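Local coordinates for ochratoxinase (PDB 4C65), which hydrolyses the amide bond of the mycotoxin ochratoxin A, releasing phenylalanine, as a zinc-dependent carboxypeptidase of the amidohydrolase superfamily, at residues A27-G39 with T380-I392. Residues are numbered along the deposited sequence; the frame is centred on the assembly and turned at random.
Sequences ALVISDKIIAFVG and TGQLREGYEADVI
Leu383 meets the CD1 methyl of Leu28 with its whole side chain: Leu28 CD1 is about 3.9 Å from Leu383 CB, CD1 and CD2 alike, and the two side chains cross at about a right angle. Leu383 O lies against both methyls of Val38, CG2 at 3.5 Å the nearer and CG1 just beyond. Leu15 of strand 7-15 touches both Leu383 and Val38, which ties this end of the contact to the neighbouring strand.

Residues 384-387 form a type II turn, closed by the bond from Tyr387 N to Arg384 O. Loop carbonyls line the side chain of Ile35: CB (3.4 Å) and CG2 press on Arg384 O, while CD1 touches Gln382 O and, at 3.5 Å, Glu388 O. With CG1 beside its own N (chi1 -66°), the longer branch is carried past Tyr387 O to Ala389 CA and Glu388 O. Glu385 extends alongside the carbonyl of Ala36; its OE2 and that O are both acceptors, so their closeness is no hydrogen bond.

The backbone grip centres on Ile35, used from both ends. Gly386 N donates to Ile35 O at 2.8 Å, nearly straight (171°) and in the carbonyl plane, and Tyr387 O accepts from Ile35 N. Ala389 N then donates to Lys33 O at 2.9 Å, tilted from the carbonyl plane; these last two bonds bracket Ile34 and Glu388 as a single antiparallel, non-hydrogen-bonded pair. Ala389 CB packs on Ile30 CG2.

Ala389 centres an inverse gamma turn that leads into strand 391-394. The whole joins a beta hairpin, with its type II' turn 31-34 and classic bulge at Ala36 and Phe37, to the late chain returning to the smaller beta-sandwich domain of an amidohydrolase.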
ATOM      1  N   ALA A  27     -21.664  -6.015 -60.969  1.00 22.90           N
ATOM      2  CA  ALA A  27     -20.989  -7.152 -60.413  1.00 22.63           C
ATOM      3  C   ALA A  27     -19.827  -6.690 -59.576  1.00 21.76           C
ATOM      4  O   ALA A  27     -19.231  -5.645 -59.830  1.00 21.83           O
ATOM      5  CB  ALA A  27     -20.514  -8.073 -61.510  1.00 23.85           C
ATOM      6  N   LEU A  28     -19.509  -7.497 -58.581  1.00 21.15           N
ATOM      7  CA  LEU A  28     -18.364  -7.269 -57.738  1.00 20.83           C
ATOM      8  C   LEU A  28     -17.564  -8.554 -57.641  1.00 21.40           C
ATOM      9  O   LEU A  28     -18.136  -9.636 -57.446  1.00 22.02           O
ATOM     10  CB  LEU A  28     -18.819  -6.822 -56.351  1.00 19.73           C
ATOM     11  CG  LEU A  28     -17.705  -6.495 -55.355  1.00 19.31           C
ATOM     12  CD1 LEU A  28     -18.097  -5.318 -54.469  1.00 18.53           C
ATOM     13  CD2 LEU A  28     -17.358  -7.721 -54.498  1.00 19.19           C
ATOM     14  N   VAL A  29     -16.250  -8.445 -57.761  1.00 21.72           N
ATOM     15  CA  VAL A  29     -15.395  -9.597 -57.593  1.00 22.70           C
ATOM     16  C   VAL A  29     -14.581  -9.461 -56.305  1.00 22.27           C
ATOM     17  O   VAL A  29     -13.969  -8.420 -56.055  1.00 21.80           O
ATOM     18  CB  VAL A  29     -14.440  -9.766 -58.773  1.00 24.27           C
ATOM     19  CG1 VAL A  29     -13.533 -10.959 -58.556  1.00 25.27           C
ATOM     20  CG2 VAL A  29     -15.224  -9.927 -60.069  1.00 25.23           C
ATOM     21  N   ILE A  30     -14.580 -10.524 -55.507  1.00 22.25           N
ATOM     22  CA  ILE A  30     -13.719 -10.611 -54.340  1.00 22.20           C
ATOM     23  C   ILE A  30     -12.568 -11.553 -54.660  1.00 23.39           C
ATOM     24  O   ILE A  30     -12.787 -12.681 -55.085  1.00 23.94           O
ATOM     25  CB  ILE A  30     -14.466 -11.168 -53.103  1.00 21.43           C
ATOM     26  CG1 ILE A  30     -15.657 -10.267 -52.748  1.00 20.64           C
ATOM     27  CG2 ILE A  30     -13.515 -11.279 -51.914  1.00 21.45           C
ATOM     28  CD1 ILE A  30     -16.508 -10.770 -51.583  1.00 20.00           C
ATOM     29  N   SER A  31     -11.345 -11.076 -54.452  1.00 23.76           N
ATOM     30  CA  SER A  31     -10.166 -11.938 -54.497  1.00 25.15           C
ATOM     31  C   SER A  31      -9.540 -11.923 -53.122  1.00 25.01           C
ATOM     32  O   SER A  31      -9.009 -10.906 -52.706  1.00 23.96           O
ATOM     33  CB  SER A  31      -9.170 -11.451 -55.548  1.00 26.25           C
ATOM     34  OG  SER A  31      -8.028 -12.279 -55.556  1.00 27.80           O
ATOM     35  N   ASP A  32      -9.629 -13.055 -52.422  1.00 25.84           N
ATOM     36  CA  ASP A  32      -9.145 -13.187 -51.057  1.00 26.30           C
ATOM     37  C   ASP A  32      -9.786 -12.142 -50.156  1.00 25.02           C
ATOM     38  O   ASP A  32     -10.982 -12.188 -49.958  1.00 24.00           O
ATOM     39  CB  ASP A  32      -7.617 -13.161 -51.012  1.00 28.04           C
ATOM     40  CG  ASP A  32      -7.010 -14.397 -51.648  1.00 30.55           C
ATOM     41  OD1 ASP A  32      -7.635 -15.465 -51.536  1.00 30.99           O
ATOM     42  OD2 ASP A  32      -5.942 -14.302 -52.274  1.00 32.50           O
ATOM     43  N   LYS A  33      -9.017 -11.193 -49.625  1.00 25.88           N
ATOM     44  CA  LYS A  33      -9.549 -10.228 -48.645  1.00 24.77           C
ATOM     45  C   LYS A  33     -10.019  -8.941 -49.254  1.00 23.19           C
ATOM     46  O   LYS A  33     -10.643  -8.136 -48.566  1.00 21.52           O
ATOM     47  CB  LYS A  33      -8.487  -9.921 -47.604  1.00 26.90           C
ATOM     48  CG  LYS A  33      -8.105 -11.155 -46.803  1.00 29.17           C
ATOM     49  CD  LYS A  33      -6.849 -10.955 -45.972  1.00 31.88           C
ATOM     50  CE  LYS A  33      -6.402 -12.241 -45.296  1.00 35.01           C
ATOM     51  NZ  LYS A  33      -6.158 -12.070 -43.834  1.00 36.26           N
ATOM     52  N   ILE A  34      -9.732  -8.741 -50.536  1.00 23.48           N
ATOM     53  CA  ILE A  34      -9.906  -7.454 -51.197  1.00 22.86           C
ATOM     54  C   ILE A  34     -10.874  -7.479 -52.368  1.00 22.53           C
ATOM     55  O   ILE A  34     -11.209  -8.521 -52.874  1.00 22.88           O
ATOM     56  CB  ILE A  34      -8.477  -7.017 -51.574  1.00 24.49           C
ATOM     57  CG1 ILE A  34      -7.933  -6.438 -50.272  1.00 24.49           C
ATOM     58  CG2 ILE A  34      -8.382  -6.032 -52.734  1.00 24.91           C
ATOM     59  CD1 ILE A  34      -6.773  -7.212 -49.696  1.00 25.88           C
ATOM     60  N   ILE A  35     -11.399  -6.319 -52.722  1.00 21.61           N
ATOM     61  CA  ILE A  35     -12.294  -6.211 -53.831  1.00 21.43           C
ATOM     62  C   ILE A  35     -11.459  -6.061 -55.082  1.00 22.77           C
ATOM     63  O   ILE A  35     -10.708  -5.110 -55.213  1.00 23.20           O
ATOM     64  CB  ILE A  35     -13.217  -4.986 -53.680  1.00 20.86           C
ATOM     65  CG1 ILE A  35     -14.157  -5.201 -52.478  1.00 19.64           C
ATOM     66  CG2 ILE A  35     -14.014  -4.763 -54.965  1.00 21.03           C
ATOM     67  CD1 ILE A  35     -14.757  -3.932 -51.921  1.00 19.28           C
ATOM     68  N   ALA A  36     -11.625  -6.994 -56.011  1.00 23.10           N
ATOM     69  CA  ALA A  36     -10.818  -7.025 -57.206  1.00 24.71           C
ATOM     70  C   ALA A  36     -11.431  -6.239 -58.356  1.00 24.93           C
ATOM     71  O   ALA A  36     -10.716  -5.752 -59.208  1.00 25.80           O
ATOM     72  CB  ALA A  36     -10.571  -8.466 -57.628  1.00 25.76           C
ATOM     73  N   PHE A  37     -12.754  -6.146 -58.391  1.00 24.28           N
ATOM     74  CA  PHE A  37     -13.441  -5.448 -59.468  1.00 25.00           C
ATOM     75  C   PHE A  37     -14.829  -4.974 -59.039  1.00 24.20           C
ATOM     76  O   PHE A  37     -15.552  -5.693 -58.340  1.00 23.00           O
ATOM     77  CB  PHE A  37     -13.588  -6.364 -60.692  1.00 26.11           C
ATOM     78  CG  PHE A  37     -14.510  -5.818 -61.763  1.00 26.51           C
ATOM     79  CD1 PHE A  37     -14.038  -4.901 -62.692  1.00 27.51           C
ATOM     80  CD2 PHE A  37     -15.852  -6.217 -61.831  1.00 26.01           C
ATOM     81  CE1 PHE A  37     -14.866  -4.401 -63.681  1.00 28.18           C
ATOM     82  CE2 PHE A  37     -16.691  -5.721 -62.818  1.00 26.78           C
ATOM     83  CZ  PHE A  37     -16.193  -4.818 -63.757  1.00 27.78           C
ATOM     84  N   VAL A  38     -15.200  -3.781 -59.501  1.00 24.61           N
ATOM     85  CA  VAL A  38     -16.560  -3.310 -59.396  1.00 24.52           C
ATOM     86  C   VAL A  38     -16.931  -2.623 -60.691  1.00 26.00           C
ATOM     87  O   VAL A  38     -16.167  -1.851 -61.242  1.00 27.24           O
ATOM     88  CB  VAL A  38     -16.734  -2.310 -58.253  1.00 23.86           C
ATOM     89  CG1 VAL A  38     -18.176  -1.834 -58.170  1.00 23.54           C
ATOM     90  CG2 VAL A  38     -16.320  -2.936 -56.933  1.00 23.36           C
ATOM     91  N   GLY A  39     -18.134  -2.898 -61.164  1.00 26.79           N
ATOM     92  CA  GLY A  39     -18.615  -2.277 -62.373  1.00 28.34           C
ATOM     93  C   GLY A  39     -19.775  -3.062 -62.919  1.00 28.62           C
ATOM     94  O   GLY A  39     -20.374  -3.869 -62.225  1.00 27.44           O
ATOM     95  N   THR A 380     -11.521   0.986 -46.773  1.00 16.02           N
ATOM     96  CA  THR A 380     -12.743   0.254 -46.585  1.00 15.84           C
ATOM     97  C   THR A 380     -13.959   1.184 -46.586  1.00 16.02           C
ATOM     98  O   THR A 380     -13.835   2.377 -46.793  1.00 16.16           O
ATOM     99  CB  THR A 380     -12.681  -0.576 -45.291  1.00 15.26           C
ATOM    100  OG1 THR A 380     -13.771  -1.491 -45.252  1.00 15.01           O
ATOM    101  CG2 THR A 380     -12.735   0.312 -44.040  1.00 14.70           C
ATOM    102  N   GLY A 381     -15.152   0.621 -46.417  1.00 16.21           N
ATOM    103  CA  GLY A 381     -16.375   1.422 -46.415  1.00 16.34           C
ATOM    104  C   GLY A 381     -16.888   1.828 -47.793  1.00 17.35           C
ATOM    105  O   GLY A 381     -17.894   2.535 -47.887  1.00 16.83           O
ATOM    106  N   GLN A 382     -16.254   1.321 -48.849  1.00 17.73           N
ATOM    107  CA  GLN A 382     -16.742   1.489 -50.204  1.00 19.03           C
ATOM    108  C   GLN A 382     -16.555   0.235 -51.054  1.00 20.19           C
ATOM    109  O   GLN A 382     -15.592  -0.519 -50.858  1.00 19.69           O
ATOM    110  CB  GLN A 382     -16.000   2.606 -50.902  1.00 19.44           C
ATOM    111  CG  GLN A 382     -16.183   3.941 -50.255  1.00 18.78           C
ATOM    112  CD  GLN A 382     -15.432   5.000 -51.019  1.00 19.42           C
ATOM    113  OE1 GLN A 382     -15.679   5.239 -52.179  1.00 19.84           O
ATOM    114  NE2 GLN A 382     -14.532   5.670 -50.328  1.00 19.32           N
ATOM    115  N   LEU A 383     -17.495   0.012 -51.980  1.00 21.56           N
ATOM    116  CA  LEU A 383     -17.384  -1.076 -52.938  1.00 22.80           C
ATOM    117  C   LEU A 383     -16.554  -0.542 -54.101  1.00 23.97           C
ATOM    118  O   LEU A 383     -17.097  -0.032 -55.080  1.00 24.75           O
ATOM    119  CB  LEU A 383     -18.763  -1.591 -53.398  1.00 23.52           C
ATOM    120  CG  LEU A 383     -19.693  -2.188 -52.335  1.00 23.30           C
ATOM    121  CD1 LEU A 383     -20.846  -2.899 -53.019  1.00 24.27           C
ATOM    122  CD2 LEU A 383     -18.994  -3.153 -51.369  1.00 22.59           C
ATOM    123  N   ARG A 384     -15.242  -0.653 -53.942  1.00 24.38           N
ATOM    124  CA  ARG A 384     -14.253  -0.106 -54.864  1.00 26.10           C
ATOM    125  C   ARG A 384     -13.089  -1.048 -54.994  1.00 26.01           C
ATOM    126  O   ARG A 384     -12.691  -1.653 -54.009  1.00 24.63           O
ATOM    127  CB  ARG A 384     -13.662   1.198 -54.331  1.00 26.85           C
ATOM    128  CG  ARG A 384     -14.377   2.353 -54.939  1.00 28.61           C
ATOM    129  CD  ARG A 384     -13.936   3.655 -54.333  1.00 29.33           C
ATOM    130  NE  ARG A 384     -12.753   4.154 -55.015  1.00 31.55           N
ATOM    131  CZ  ARG A 384     -12.249   5.360 -54.806  1.00 32.81           C
ATOM    132  NH1 ARG A 384     -12.838   6.194 -53.964  1.00 31.94           N
ATOM    133  NH2 ARG A 384     -11.147   5.733 -55.445  1.00 34.13           N
ATOM    134  N   GLU A 385     -12.497  -1.112 -56.178  1.00 26.98           N
ATOM    135  CA  GLU A 385     -11.336  -1.943 -56.372  1.00 27.47           C
ATOM    136  C   GLU A 385     -10.205  -1.546 -55.391  1.00 26.00           C
ATOM    137  O   GLU A 385      -9.920  -0.367 -55.176  1.00 24.98           O
ATOM    138  CB  GLU A 385     -10.881  -1.857 -57.819  1.00 30.16           C
ATOM    139  CG  GLU A 385      -9.716  -2.785 -58.131  1.00 32.39           C
ATOM    140  CD  GLU A 385      -9.044  -2.624 -59.493  1.00 35.27           C
ATOM    141  OE1 GLU A 385      -8.647  -1.494 -59.831  1.00 37.19           O
ATOM    142  OE2 GLU A 385      -8.759  -3.629 -60.180  1.00 37.85           O
ATOM    143  N   GLY A 386      -9.597  -2.551 -54.776  1.00 25.20           N
ATOM    144  CA  GLY A 386      -8.502  -2.348 -53.830  1.00 24.37           C
ATOM    145  C   GLY A 386      -8.932  -2.146 -52.380  1.00 22.76           C
ATOM    146  O   GLY A 386      -8.101  -2.168 -51.495  1.00 21.99           O
ATOM    147  N   TYR A 387     -10.225  -1.969 -52.143  1.00 21.99           N
ATOM    148  CA  TYR A 387     -10.757  -1.821 -50.799  1.00 20.68           C
ATOM    149  C   TYR A 387     -11.062  -3.163 -50.186  1.00 20.84           C
ATOM    150  O   TYR A 387     -11.198  -4.175 -50.883  1.00 21.35           O
ATOM    151  CB  TYR A 387     -12.019  -0.963 -50.812  1.00 20.10           C
ATOM    152  CG  TYR A 387     -11.730   0.507 -50.922  1.00 19.96           C
ATOM    153  CD1 TYR A 387     -10.947   1.011 -51.967  1.00 21.09           C
ATOM    154  CD2 TYR A 387     -12.259   1.400 -50.014  1.00 19.09           C
ATOM    155  CE1 TYR A 387     -10.685   2.360 -52.078  1.00 21.40           C
ATOM    156  CE2 TYR A 387     -12.013   2.748 -50.126  1.00 19.62           C
ATOM    157  CZ  TYR A 387     -11.226   3.214 -51.152  1.00 20.65           C
ATOM    158  OH  TYR A 387     -10.985   4.540 -51.244  1.00 21.68           O
ATOM    159  N   GLU A 388     -11.179  -3.178 -48.860  1.00 20.76           N
ATOM    160  CA  GLU A 388     -11.401  -4.425 -48.127  1.00 20.95           C
ATOM    161  C   GLU A 388     -12.783  -4.991 -48.442  1.00 20.07           C
ATOM    162  O   GLU A 388     -13.755  -4.254 -48.560  1.00 20.03           O
ATOM    163  CB  GLU A 388     -11.266  -4.226 -46.621  1.00 21.63           C
ATOM    164  CG  GLU A 388      -9.889  -3.806 -46.178  1.00 23.75           C
ATOM    165  CD  GLU A 388      -9.449  -4.405 -44.859  1.00 26.43           C
ATOM    166  OE1 GLU A 388     -10.258  -4.564 -43.885  1.00 28.18           O
ATOM    167  OE2 GLU A 388      -8.249  -4.733 -44.800  1.00 30.00           O
ATOM    168  N   ALA A 389     -12.856  -6.311 -48.564  1.00 19.60           N
ATOM    169  CA  ALA A 389     -14.090  -7.005 -48.943  1.00 19.14           C
ATOM    170  C   ALA A 389     -15.018  -7.176 -47.756  1.00 17.71           C
ATOM    171  O   ALA A 389     -15.261  -8.281 -47.301  1.00 17.48           O
ATOM    172  CB  ALA A 389     -13.758  -8.348 -49.582  1.00 19.93           C
ATOM    173  N   ASP A 390     -15.515  -6.045 -47.258  1.00 16.70           N
ATOM    174  CA  ASP A 390     -16.582  -5.993 -46.251  1.00 15.74           C
ATOM    175  C   ASP A 390     -17.858  -5.585 -47.009  1.00 16.07           C
ATOM    176  O   ASP A 390     -18.005  -4.423 -47.423  1.00 15.84           O
ATOM    177  CB  ASP A 390     -16.267  -4.963 -45.175  1.00 14.77           C
ATOM    178  CG  ASP A 390     -15.106  -5.360 -44.293  1.00 14.40           C
ATOM    179  OD1 ASP A 390     -14.428  -6.372 -44.611  1.00 15.09           O
ATOM    180  OD2 ASP A 390     -14.898  -4.704 -43.261  1.00 13.27           O
ATOM    181  N   VAL A 391     -18.724  -6.565 -47.271  1.00 16.50           N
ATOM    182  CA  VAL A 391     -19.765  -6.419 -48.287  1.00 17.05           C
ATOM    183  C   VAL A 391     -20.998  -7.084 -47.758  1.00 17.35           C
ATOM    184  O   VAL A 391     -20.919  -8.182 -47.197  1.00 17.45           O
ATOM    185  CB  VAL A 391     -19.341  -7.082 -49.632  1.00 17.89           C
ATOM    186  CG1 VAL A 391     -20.402  -6.879 -50.708  1.00 18.71           C
ATOM    187  CG2 VAL A 391     -18.007  -6.540 -50.114  1.00 17.79           C
ATOM    188  N   ILE A 392     -22.141  -6.430 -47.915  1.00 17.66           N
ATOM    189  CA  ILE A 392     -23.397  -7.059 -47.526  1.00 18.22           C
ATOM    190  C   ILE A 392     -24.419  -7.037 -48.659  1.00 19.44           C
ATOM    191  O   ILE A 392     -24.424  -6.125 -49.498  1.00 19.17           O
ATOM    192  CB  ILE A 392     -23.989  -6.437 -46.243  1.00 17.61           C
ATOM    193  CG1 ILE A 392     -24.329  -4.951 -46.429  1.00 17.63           C
ATOM    194  CG2 ILE A 392     -23.022  -6.621 -45.090  1.00 16.80           C
ATOM    195  CD1 ILE A 392     -25.148  -4.351 -45.297  1.00 17.36           C
TER